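Local coordinates for protein PncC family amidohydrolase (PDB 6L19) that probably hydrolyses the amide of nicotinamide mononucleotide, as PncC-family (CinA-type) amidohydrolases do in pyridine nucleotide recycling, at residues Leu142-Cys147 and Val151-His156. The protein carries 3 engineered substitutions. Numbering follows the deposited sequence. Where two conformers were deposited one is given.
Sequences LFSGDC and VEKAVH
Phe143, in the loop after strand 135-142, packs against Lys153 of helix 147-165, their side chains running past one another in opposite directions. The apolar part of the contact is a CH-pi interaction: Lys153 CB sits over one face of the Phe143 ring, 4.0 Å from its centroid and 25° off the normal. Farther along the helix Ala154 CB comes within 4.1 Å of Phe143 CE2, a methyl small enough to let the ring lie close to the helix backbone. Phe143 also packs on Val126 and Phe128 of strand 125-132, so one aromatic ring joins helix to sheet.

The polar part lies at the far end of the lysine. Its chain is extended beyond CG, and Lys153 NZ donates a hydrogen bond to Ser144 O (2.6 Å) from 40° out of the carbonyl plane. A water accepts from both Lys153 NZ (2.9 Å) and Ser144 N (3.1 Å).

At the helix start, Val151 N donates to Cys147 O (3.0 Å, 168° at the hydrogen), a first-turn bond following Asp146, whose carboxylate suits the N-cap by accepting from a backbone N. Lysine therefore serves two chemistries at once: its CB covers an aromatic face while its ammonium group ties down the loop backbone.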
loop_
_atom_site.group_PDB
_atom_site.type_symbol
_atom_site.label_atom_id
_atom_site.label_comp_id
_atom_site.label_asym_id
_atom_site.label_seq_id
_atom_site.Cartn_x
_atom_site.Cartn_y
_atom_site.Cartn_z
ATOM N N LEU A 142 2.039 -17.685 14.488
ATOM C CA LEU A 142 2.430 -18.637 13.459
ATOM C C LEU A 142 1.164 -19.113 12.756
ATOM O O LEU A 142 0.300 -19.733 13.383
ATOM C CB LEU A 142 3.213 -19.803 14.057
ATOM C CG LEU A 142 3.537 -20.877 13.023
ATOM C CD1 LEU A 142 4.533 -20.343 12.010
ATOM C CD2 LEU A 142 4.088 -22.112 13.722
ATOM N N PHE A 143 1.041 -18.792 11.468
ATOM C CA PHE A 143 -0.148 -19.116 10.685
ATOM C C PHE A 143 0.127 -20.313 9.785
ATOM O O PHE A 143 1.152 -20.353 9.093
ATOM C CB PHE A 143 -0.583 -17.930 9.823
ATOM C CG PHE A 143 -1.060 -16.745 10.613
ATOM C CD1 PHE A 143 -2.192 -16.835 11.401
ATOM C CD2 PHE A 143 -0.363 -15.539 10.571
ATOM C CE1 PHE A 143 -2.644 -15.735 12.126
ATOM C CE2 PHE A 143 -0.804 -14.424 11.294
ATOM C CZ PHE A 143 -1.947 -14.523 12.074
ATOM N N SER A 144 -0.810 -21.259 9.762
ATOM C CA SER A 144 -0.721 -22.405 8.863
ATOM C C SER A 144 -1.196 -22.034 7.455
ATOM O O SER A 144 -1.972 -21.092 7.262
ATOM C CB SER A 144 -1.558 -23.571 9.397
ATOM O OG SER A 144 -2.952 -23.275 9.329
ATOM N N GLY A 145 -0.713 -22.792 6.469
ATOM C CA GLY A 145 -1.219 -22.744 5.110
ATOM C C GLY A 145 -0.200 -22.184 4.139
ATOM O O GLY A 145 0.954 -21.909 4.481
ATOM N N ASP A 146 -0.649 -22.005 2.899
ATOM C CA ASP A 146 0.236 -21.437 1.897
ATOM C C ASP A 146 0.306 -19.915 2.070
ATOM O O ASP A 146 -0.316 -19.332 2.964
ATOM C CB ASP A 146 -0.192 -21.867 0.489
ATOM C CG ASP A 146 -1.555 -21.329 0.077
ATOM O OD1 ASP A 146 -2.075 -20.383 0.703
ATOM O OD2 ASP A 146 -2.123 -21.872 -0.902
ATOM N N CYS A 147 1.088 -19.266 1.207
ATOM C CA CYS A 147 1.354 -17.833 1.340
ATOM C C CYS A 147 0.061 -17.025 1.328
ATOM O O CYS A 147 -0.108 -16.071 2.095
ATOM C CB CYS A 147 2.292 -17.399 0.207
ATOM S SG CYS A 147 2.621 -15.624 0.024
ATOM N N VAL A 151 -1.330 -14.634 4.452
ATOM C CA VAL A 151 -1.673 -13.237 4.220
ATOM C C VAL A 151 -3.109 -12.962 4.639
ATOM O O VAL A 151 -3.392 -11.974 5.329
ATOM C CB VAL A 151 -1.430 -12.878 2.745
ATOM C CG1 VAL A 151 -2.102 -11.540 2.382
ATOM C CG2 VAL A 151 0.067 -12.861 2.457
ATOM N N GLU A 152 -4.044 -13.834 4.240
ATOM C CA GLU A 152 -5.446 -13.605 4.589
ATOM C C GLU A 152 -5.634 -13.577 6.104
ATOM O O GLU A 152 -6.337 -12.707 6.641
ATOM C CB GLU A 152 -6.342 -14.681 3.947
ATOM C CG GLU A 152 -7.831 -14.503 4.278
ATOM C CD GLU A 152 -8.737 -15.623 3.734
ATOM O OE1 GLU A 152 -8.368 -16.295 2.736
ATOM O OE2 GLU A 152 -9.830 -15.825 4.319
ATOM N N LYS A 153 -5.003 -14.516 6.811
ATOM C CA LYS A 153 -5.142 -14.581 8.264
ATOM C C LYS A 153 -4.457 -13.406 8.951
ATOM O O LYS A 153 -4.958 -12.892 9.967
ATOM C CB LYS A 153 -4.552 -15.892 8.789
ATOM C CG LYS A 153 -5.335 -17.155 8.402
ATOM C CD LYS A 153 -4.362 -18.352 8.367
ATOM C CE LYS A 153 -5.090 -19.672 8.484
ATOM N NZ LYS A 153 -4.151 -20.825 8.643
ATOM N N ALA A 154 -3.289 -13.002 8.437
ATOM C CA ALA A 154 -2.576 -11.850 8.991
ATOM C C ALA A 154 -3.407 -10.580 8.867
ATOM O O ALA A 154 -3.510 -9.803 9.824
ATOM C CB ALA A 154 -1.224 -11.679 8.286
ATOM N N VAL A 155 -4.028 -10.360 7.701
ATOM C CA VAL A 155 -4.897 -9.196 7.533
ATOM C C VAL A 155 -6.047 -9.244 8.536
ATOM O O VAL A 155 -6.364 -8.253 9.204
ATOM C CB VAL A 155 -5.427 -9.114 6.087
ATOM C CG1 VAL A 155 -6.555 -8.085 5.990
ATOM C CG2 VAL A 155 -4.318 -8.808 5.090
ATOM N N HIS A 156 -6.706 -10.396 8.639
ATOM C CA HIS A 156 -7.844 -10.521 9.545
ATOM C C HIS A 156 -7.417 -10.289 10.992
ATOM O O HIS A 156 -8.102 -9.593 11.753
ATOM C CB HIS A 156 -8.466 -11.917 9.374
ATOM C CG HIS A 156 -9.783 -12.093 10.056
ATOM N ND1 HIS A 156 -9.894 -12.413 11.395
ATOM C CD2 HIS A 156 -11.050 -12.020 9.581
ATOM C CE1 HIS A 156 -11.172 -12.510 11.718
ATOM N NE2 HIS A 156 -11.895 -12.265 10.638
HETATM O O HOH W 1 -3.377 -20.595 11.460
#